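Initiator protein NS1 (Murine minute virus, PDB 4R94) nicks the viral origin of replication with its N-terminal endonuclease domain, studied here, and unwinds DNA with an ATP-driven helicase to initiate and direct viral DNA replication. Local coordinates at residues A[65-70]-A[227-232]; A[118-123]-A[220-225]. All coordinates share one frame; numbering follows the deposited sequence.

Contact 1. Residues A[65-70]-A[227-232]; sequences TTWDQS and YFLSSD
In the nickase domain, the C-terminal part of helix 54-70 packs against strand 227-232 of the antiparallel sheet, with T66 and W67 meeting F228 and L229. The axes of the two segments approach to 8.7 Å and run at 110° to each other. L229 reaches across from the strand: with CG anti to its backbone N (chi1 -178°), its CD1 lies 3.5 Å from both CG2 of T66 and the backbone N of W67. The same methyl sits at the edge of the W67 ring, near its plane. CG2 of T66 also rests 3.5 Å from the carbonyl O of S230, while its OG1 is hydrogen-bonded to the carbonyl O of G62, one turn earlier in the helix. The six-membered end of the W67 indole reaches F228, where CZ3 comes within 3.3 Å of the backbone O and 4.4 Å of CB. A water links the S70 hydroxyl to the strand, donating to S70 OG over 2.7 Å and weakly to F228 O; S70 OG in turn donates to T66 O. K216 makes a cation-pi contact with the W67 indole, and the F88 ring meets it too. This largely apolar packing of a helix on an antiparallel sheet is characteristic of the alpha/beta core of HUH nucleases.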
ATOM      1  N   THR A  65       4.371 -14.196  -4.413  1.00 21.55           N
ATOM      2  CA  THR A  65       5.726 -14.502  -4.864  1.00 22.81           C
ATOM      3  C   THR A  65       6.718 -13.448  -4.379  1.00 22.00           C
ATOM      4  O   THR A  65       7.851 -13.757  -4.078  1.00 22.81           O
ATOM      5  CB  THR A  65       5.761 -14.656  -6.393  1.00 26.99           C
ATOM      6  OG1 THR A  65       5.025 -15.842  -6.728  1.00 28.97           O
ATOM      7  CG2 THR A  65       7.183 -14.824  -6.909  1.00 27.59           C
ATOM      8  N   THR A  66       6.267 -12.207  -4.255  1.00 20.61           N
ATOM      9  CA  THR A  66       7.104 -11.167  -3.670  1.00 18.21           C
ATOM     10  C   THR A  66       7.443 -11.508  -2.221  1.00 20.36           C
ATOM     11  O   THR A  66       8.601 -11.377  -1.799  1.00 20.93           O
ATOM     12  CB  THR A  66       6.414  -9.795  -3.757  1.00 21.16           C
ATOM     13  OG1 THR A  66       6.331  -9.404  -5.134  1.00 23.42           O
ATOM     14  CG2 THR A  66       7.194  -8.742  -2.983  1.00 18.87           C
ATOM     15  N   TRP A  67       6.442 -11.955  -1.463  1.00 19.19           N
ATOM     16  CA  TRP A  67       6.684 -12.420  -0.103  1.00 20.78           C
ATOM     17  C   TRP A  67       7.665 -13.587  -0.095  1.00 22.72           C
ATOM     18  O   TRP A  67       8.629 -13.608   0.674  1.00 21.90           O
ATOM     19  CB  TRP A  67       5.375 -12.829   0.582  1.00 20.84           C
ATOM     20  CG  TRP A  67       5.585 -13.411   1.959  1.00 24.43           C
ATOM     21  CD1 TRP A  67       5.877 -14.713   2.260  1.00 31.10           C
ATOM     22  CD2 TRP A  67       5.537 -12.712   3.216  1.00 26.88           C
ATOM     23  NE1 TRP A  67       6.012 -14.867   3.621  1.00 32.37           N
ATOM     24  CE2 TRP A  67       5.806 -13.657   4.229  1.00 28.14           C
ATOM     25  CE3 TRP A  67       5.297 -11.380   3.580  1.00 29.35           C
ATOM     26  CZ2 TRP A  67       5.834 -13.318   5.585  1.00 32.39           C
ATOM     27  CZ3 TRP A  67       5.329 -11.042   4.932  1.00 32.06           C
ATOM     28  CH2 TRP A  67       5.595 -12.009   5.916  1.00 34.05           C
ATOM     29  N   ASP A  68       7.411 -14.568  -0.961  1.00 21.90           N
ATOM     30  CA  ASP A  68       8.234 -15.774  -0.992  1.00 23.26           C
ATOM     31  C   ASP A  68       9.706 -15.473  -1.312  1.00 22.24           C
ATOM     32  O   ASP A  68      10.612 -16.053  -0.715  1.00 24.79           O
ATOM     33  CB  ASP A  68       7.672 -16.779  -2.018  1.00 22.07           C
ATOM     34  CG  ASP A  68       6.335 -17.370  -1.604  1.00 22.82           C
ATOM     35  OD1 ASP A  68       6.003 -17.378  -0.395  1.00 24.11           O
ATOM     36  OD2 ASP A  68       5.605 -17.825  -2.519  1.00 21.79           O
ATOM     37  N   GLN A  69       9.947 -14.574  -2.254  1.00 20.77           N
ATOM     38  CA  GLN A  69      11.302 -14.325  -2.707  1.00 22.15           C
ATOM     39  C   GLN A  69      12.050 -13.401  -1.737  1.00 24.18           C
ATOM     40  O   GLN A  69      13.284 -13.373  -1.709  1.00 25.94           O
ATOM     41  CB  GLN A  69      11.295 -13.736  -4.124  1.00 25.06           C
ATOM     42  CG  GLN A  69      10.494 -14.547  -5.172  1.00 28.70           C
ATOM     43  CD  GLN A  69      10.751 -16.068  -5.159  1.00 31.11           C
ATOM     44  OE1 GLN A  69      11.900 -16.507  -5.333  1.00 29.26           O
ATOM     45  NE2 GLN A  69       9.665 -16.884  -4.985  1.00 26.88           N
ATOM     46  N   SER A  70      11.309 -12.647  -0.936  1.00 22.73           N
ATOM     47  CA  SER A  70      11.945 -11.696  -0.016  1.00 21.15           C
ATOM     48  C   SER A  70      12.086 -12.291   1.378  1.00 29.66           C
ATOM     49  O   SER A  70      12.624 -11.658   2.293  1.00 26.40           O
ATOM     50  CB  SER A  70      11.150 -10.389   0.042  1.00 20.18           C
ATOM     51  OG  SER A  70       9.875 -10.597   0.597  1.00 24.18           O
ATOM     52  N   TYR A 227       7.460  -3.484   8.650  1.00 18.07           N
ATOM     53  CA  TYR A 227       6.842  -3.641   7.326  1.00 21.35           C
ATOM     54  C   TYR A 227       6.631  -5.121   7.014  1.00 21.92           C
ATOM     55  O   TYR A 227       7.384  -5.997   7.470  1.00 21.20           O
ATOM     56  CB  TYR A 227       7.701  -2.981   6.226  1.00 20.70           C
ATOM     57  CG  TYR A 227       8.930  -3.792   5.823  1.00 20.36           C
ATOM     58  CD1 TYR A 227      10.113  -3.714   6.558  1.00 19.08           C
ATOM     59  CD2 TYR A 227       8.904  -4.636   4.714  1.00 22.44           C
ATOM     60  CE1 TYR A 227      11.223  -4.464   6.208  1.00 24.06           C
ATOM     61  CE2 TYR A 227      10.014  -5.376   4.345  1.00 20.35           C
ATOM     62  CZ  TYR A 227      11.171  -5.291   5.103  1.00 24.70           C
ATOM     63  OH  TYR A 227      12.282  -6.036   4.759  1.00 22.18           O
ATOM     64  N   PHE A 228       5.595  -5.395   6.232  1.00 18.95           N
ATOM     65  CA  PHE A 228       5.308  -6.746   5.756  1.00 20.77           C
ATOM     66  C   PHE A 228       5.952  -7.048   4.410  1.00 24.31           C
ATOM     67  O   PHE A 228       6.566  -8.088   4.214  1.00 25.47           O
ATOM     68  CB  PHE A 228       3.806  -6.967   5.590  1.00 19.94           C
ATOM     69  CG  PHE A 228       3.026  -7.045   6.876  1.00 20.13           C
ATOM     70  CD1 PHE A 228       3.009  -8.212   7.631  1.00 21.93           C
ATOM     71  CD2 PHE A 228       2.237  -5.978   7.280  1.00 20.00           C
ATOM     72  CE1 PHE A 228       2.247  -8.291   8.794  1.00 21.34           C
ATOM     73  CE2 PHE A 228       1.484  -6.039   8.435  1.00 21.67           C
ATOM     74  CZ  PHE A 228       1.487  -7.204   9.200  1.00 23.71           C
ATOM     75  N   LEU A 229       5.774  -6.124   3.477  1.00 19.45           N
ATOM     76  CA  LEU A 229       5.865  -6.419   2.059  1.00 20.59           C
ATOM     77  C   LEU A 229       5.965  -5.092   1.328  1.00 21.11           C
ATOM     78  O   LEU A 229       5.255  -4.144   1.686  1.00 22.18           O
ATOM     79  CB  LEU A 229       4.604  -7.195   1.600  1.00 21.05           C
ATOM     80  CG  LEU A 229       4.464  -7.678   0.161  1.00 25.07           C
ATOM     81  CD1 LEU A 229       5.271  -8.951  -0.012  1.00 29.37           C
ATOM     82  CD2 LEU A 229       3.000  -7.940  -0.192  1.00 29.21           C
ATOM     83  N   SER A 230       6.834  -5.008   0.322  1.00 19.38           N
ATOM     84  CA  SER A 230       6.925  -3.813  -0.508  1.00 17.11           C
ATOM     85  C   SER A 230       6.981  -4.186  -1.971  1.00 17.85           C
ATOM     86  O   SER A 230       7.322  -5.323  -2.316  1.00 18.99           O
ATOM     87  CB  SER A 230       8.159  -2.974  -0.152  1.00 19.02           C
ATOM     88  OG  SER A 230       8.216  -2.756   1.238  1.00 25.68           O
ATOM     89  N   SER A 231       6.662  -3.232  -2.833  1.00 18.12           N
ATOM     90  CA  SER A 231       6.793  -3.445  -4.274  1.00 19.23           C
ATOM     91  C   SER A 231       6.850  -2.126  -5.009  1.00 20.09           C
ATOM     92  O   SER A 231       6.441  -1.092  -4.487  1.00 19.16           O
ATOM     93  CB  SER A 231       5.632  -4.270  -4.819  1.00 16.38           C
ATOM     94  OG  SER A 231       4.380  -3.678  -4.495  1.00 18.69           O
ATOM     95  N   ASP A 232       7.330  -2.146  -6.243  1.00 16.65           N
ATOM     96  CA  ASP A 232       7.356  -0.907  -6.991  1.00 17.03           C
ATOM     97  C   ASP A 232       7.143  -1.170  -8.472  1.00 20.39           C
ATOM     98  O   ASP A 232       7.136  -2.324  -8.917  1.00 18.73           O
ATOM     99  CB  ASP A 232       8.679  -0.165  -6.748  1.00 20.43           C
ATOM    100  CG  ASP A 232       9.886  -0.989  -7.142  1.00 20.30           C
ATOM    101  OD1 ASP A 232      10.035  -1.266  -8.350  1.00 21.03           O
ATOM    102  OD2 ASP A 232      10.681  -1.345  -6.250  1.00 19.94           O
TER
HETATM  103  O   HOH W   1       9.353  -8.556   2.214  1.00 25.28           O

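Contact 2. Residues A[118-123]-A[220-225]; sequences HEWGKD and SPPRDG. With MG (magnesium ion), chain B.
W120 and K122 meet the loop before strand 227-232 just beyond E119, one of three protein ligands of the magnesium in this HUH-type nickase site. Apolar contact centres on W120 and P222. The proline lies over one face of the indole, its CG 3.7 Å from the centroid of the five-membered ring and 19° off the normal, a CH-pi contact; W44 meets the same indole edge-to-face. D224 approaches differently, OD1 lying in plane at the ring edge, 3.8 Å from W120 CD1, with ring and carboxylate planes only 13° apart.

OD2 of D224 packs 3.4 Å from K122 CG, while K122 NZ stays 4.6 Å from OD2, opposite charges near each other but beyond a salt bridge. In the backbone, G225 N donates to W120 O over 2.7 Å, almost in line with the C=O.

Magnesium is bound by E119 OE1 at 2.1 Å, three waters, H127 and H129, while E119 OE2 forms a salt bridge with K214 and accepts from Q117, which should help fix the carboxylate's rotation. Another water gives a 2.7 Å bond to G225 O and a weak one to E119 OE1.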
ATOM      1  N   HIS A 118       3.398  -2.225   2.775  1.00 15.42           N
ATOM      2  CA  HIS A 118       2.486  -2.608   3.848  1.00 16.17           C
ATOM      3  C   HIS A 118       3.204  -2.590   5.175  1.00 16.52           C
ATOM      4  O   HIS A 118       4.290  -3.159   5.293  1.00 18.20           O
ATOM      5  CB  HIS A 118       1.925  -4.007   3.631  1.00 15.96           C
ATOM      6  CG  HIS A 118       1.121  -4.140   2.376  1.00 17.64           C
ATOM      7  ND1 HIS A 118      -0.248  -4.069   2.369  1.00 17.12           N
ATOM      8  CD2 HIS A 118       1.514  -4.317   1.093  1.00 17.03           C
ATOM      9  CE1 HIS A 118      -0.680  -4.228   1.123  1.00 17.52           C
ATOM     10  NE2 HIS A 118       0.372  -4.366   0.335  1.00 16.84           N
ATOM     11  N   GLU A 119       2.568  -1.974   6.162  1.00 16.88           N
ATOM     12  CA  GLU A 119       3.144  -1.799   7.491  1.00 19.95           C
ATOM     13  C   GLU A 119       2.142  -2.084   8.611  1.00 20.18           C
ATOM     14  O   GLU A 119       0.937  -2.254   8.384  1.00 17.76           O
ATOM     15  CB  GLU A 119       3.691  -0.375   7.660  1.00 17.35           C
ATOM     16  CG  GLU A 119       4.775  -0.005   6.655  1.00 17.68           C
ATOM     17  CD  GLU A 119       5.385   1.365   6.903  1.00 19.91           C
ATOM     18  OE1 GLU A 119       4.767   2.206   7.599  1.00 20.70           O
ATOM     19  OE2 GLU A 119       6.481   1.596   6.364  1.00 19.16           O
ATOM     20  N   TRP A 120       2.661  -2.124   9.838  1.00 20.65           N
ATOM     21  CA  TRP A 120       1.826  -2.330  11.008  1.00 21.00           C
ATOM     22  C   TRP A 120       2.148  -1.244  12.002  1.00 22.42           C
ATOM     23  O   TRP A 120       3.240  -1.216  12.560  1.00 26.80           O
ATOM     24  CB  TRP A 120       2.060  -3.704  11.632  1.00 23.06           C
ATOM     25  CG  TRP A 120       1.094  -4.008  12.727  1.00 23.99           C
ATOM     26  CD1 TRP A 120       1.202  -3.667  14.051  1.00 26.56           C
ATOM     27  CD2 TRP A 120      -0.136  -4.716  12.593  1.00 23.61           C
ATOM     28  NE1 TRP A 120       0.105  -4.122  14.744  1.00 28.32           N
ATOM     29  CE2 TRP A 120      -0.730  -4.774  13.872  1.00 27.35           C
ATOM     30  CE3 TRP A 120      -0.794  -5.307  11.515  1.00 22.65           C
ATOM     31  CZ2 TRP A 120      -1.958  -5.397  14.096  1.00 28.31           C
ATOM     32  CZ3 TRP A 120      -2.011  -5.935  11.738  1.00 27.84           C
ATOM     33  CH2 TRP A 120      -2.580  -5.976  13.020  1.00 30.82           C
ATOM     34  N   GLY A 121       1.206  -0.337  12.194  1.00 23.18           N
ATOM     35  CA  GLY A 121       1.416   0.771  13.107  1.00 24.20           C
ATOM     36  C   GLY A 121       1.078   0.388  14.532  1.00 27.84           C
ATOM     37  O   GLY A 121       0.203  -0.443  14.774  1.00 25.85           O
ATOM     38  N   LYS A 122       1.792   0.997  15.478  1.00 30.12           N
ATOM     39  CA  LYS A 122       1.568   0.752  16.894  1.00 30.78           C
ATOM     40  C   LYS A 122       0.104   0.938  17.284  1.00 34.18           C
ATOM     41  O   LYS A 122      -0.462   0.134  18.035  1.00 32.68           O
ATOM     42  CB  LYS A 122       2.458   1.683  17.723  1.00 38.57           C
ATOM     43  CG  LYS A 122       2.088   1.758  19.193  1.00 46.18           C
ATOM     44  CD  LYS A 122       2.958   2.781  19.916  1.00 48.44           C
ATOM     45  CE  LYS A 122       2.397   3.109  21.295  1.00 56.28           C
ATOM     46  NZ  LYS A 122       2.237   1.892  22.138  1.00 56.49           N
ATOM     47  N   ASP A 123      -0.511   1.990  16.752  1.00 31.12           N
ATOM     48  CA  ASP A 123      -1.887   2.321  17.091  1.00 33.53           C
ATOM     49  C   ASP A 123      -2.906   1.800  16.067  1.00 31.85           C
ATOM     50  O   ASP A 123      -3.891   1.158  16.441  1.00 35.56           O
ATOM     51  CB  ASP A 123      -2.020   3.838  17.252  1.00 36.52           C
ATOM     52  CG  ASP A 123      -1.152   4.384  18.393  1.00 41.84           C
ATOM     53  OD1 ASP A 123      -1.053   3.713  19.443  1.00 42.37           O
ATOM     54  OD2 ASP A 123      -0.567   5.478  18.237  1.00 42.05           O
ATOM     55  N   SER A 220       3.797 -12.842  14.914  1.00 40.09           N
ATOM     56  CA  SER A 220       2.475 -12.361  15.283  1.00 40.16           C
ATOM     57  C   SER A 220       2.372 -12.390  16.808  1.00 44.73           C
ATOM     58  O   SER A 220       2.641 -13.420  17.424  1.00 48.65           O
ATOM     59  CB  SER A 220       1.377 -13.196  14.635  1.00 42.88           C
ATOM     60  OG  SER A 220       1.306 -12.950  13.238  1.00 40.32           O
ATOM     61  N   PRO A 221       2.011 -11.256  17.431  1.00 45.09           N
ATOM     62  CA  PRO A 221       1.648  -9.962  16.841  1.00 40.46           C
ATOM     63  C   PRO A 221       2.842  -9.262  16.206  1.00 38.43           C
ATOM     64  O   PRO A 221       3.965  -9.417  16.687  1.00 38.62           O
ATOM     65  CB  PRO A 221       1.134  -9.151  18.043  1.00 43.94           C
ATOM     66  CG  PRO A 221       0.964 -10.143  19.160  1.00 45.78           C
ATOM     67  CD  PRO A 221       1.978 -11.202  18.901  1.00 46.64           C
ATOM     68  N   PRO A 222       2.599  -8.495  15.133  1.00 36.50           N
ATOM     69  CA  PRO A 222       3.658  -7.788  14.407  1.00 33.44           C
ATOM     70  C   PRO A 222       4.401  -6.796  15.286  1.00 37.37           C
ATOM     71  O   PRO A 222       3.804  -6.205  16.193  1.00 38.15           O
ATOM     72  CB  PRO A 222       2.901  -7.038  13.304  1.00 31.55           C
ATOM     73  CG  PRO A 222       1.586  -7.706  13.200  1.00 32.55           C
ATOM     74  CD  PRO A 222       1.268  -8.231  14.565  1.00 36.57           C
ATOM     75  N   ARG A 223       5.689  -6.619  15.016  1.00 35.31           N
ATOM     76  CA  ARG A 223       6.473  -5.591  15.680  1.00 38.83           C
ATOM     77  C   ARG A 223       5.926  -4.223  15.300  1.00 39.90           C
ATOM     78  O   ARG A 223       5.658  -3.961  14.127  1.00 36.77           O
ATOM     79  CB  ARG A 223       7.943  -5.695  15.291  1.00 39.47           C
ATOM     80  CG  ARG A 223       8.801  -4.623  15.915  1.00 48.48           C
ATOM     81  CD  ARG A 223      10.190  -4.587  15.308  1.00 52.72           C
ATOM     82  NE  ARG A 223      10.944  -3.447  15.817  1.00 60.10           N
ATOM     83  CZ  ARG A 223      10.822  -2.207  15.351  1.00 62.12           C
ATOM     84  NH1 ARG A 223       9.978  -1.945  14.355  1.00 47.05           N
ATOM     85  NH2 ARG A 223      11.548  -1.228  15.881  1.00 65.23           N
ATOM     86  N   ASP A 224       5.751  -3.347  16.279  1.00 39.03           N
ATOM     87  CA  ASP A 224       5.167  -2.054  15.976  1.00 34.08           C
ATOM     88  C   ASP A 224       6.075  -1.268  15.040  1.00 33.61           C
ATOM     89  O   ASP A 224       7.286  -1.178  15.249  1.00 34.68           O
ATOM     90  CB  ASP A 224       4.876  -1.276  17.255  1.00 40.27           C
ATOM     91  CG  ASP A 224       3.623  -1.773  17.956  1.00 46.21           C
ATOM     92  OD1 ASP A 224       2.870  -2.568  17.341  1.00 44.04           O
ATOM     93  OD2 ASP A 224       3.377  -1.361  19.110  1.00 52.85           O
ATOM     94  N   GLY A 225       5.477  -0.750  13.971  1.00 29.73           N
ATOM     95  CA  GLY A 225       6.198   0.051  12.999  1.00 27.77           C
ATOM     96  C   GLY A 225       6.917  -0.745  11.924  1.00 25.78           C
ATOM     97  O   GLY A 225       7.583  -0.159  11.061  1.00 26.49           O
TER
HETATM   98 MG    MG B 301       3.433   3.668   8.215  1.00 20.38          MG
HETATM   99  O   HOH W   2       6.626   2.343  10.545  1.00 29.77           O
HETATM  100  O   HOH W   3       2.263   5.269   8.946  1.00 22.87           O
HETATM  101  O   HOH W   4       3.891   2.860  10.149  1.00 23.20           O
HETATM  102  O   HOH W   5       4.978   5.011   8.336  1.00 23.28           O

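In the fold
Contact 1 is buried, whereas contact 2 lies at the surface beside the metal site; their centres are 16 Å apart. Both reach the same antiparallel sheet, in which strands 112-121 and 227-232 are neighbours. H118 joins them through its backbone: its O probably accepts from F228 N and its N probably donates to L229 O, while F228 CZ packs 3.8 Å from W120 CE3. Segment 220-225 leads almost directly into segment 227-232, so one continuous run of chain serves both contacts. Chemistry follows position: each contact uses a tryptophan, W67 buried against methyl groups and carbonyls, W120 partly exposed against a proline and a carboxylate, and contact 2 adds a lysine, magnesium and its waters.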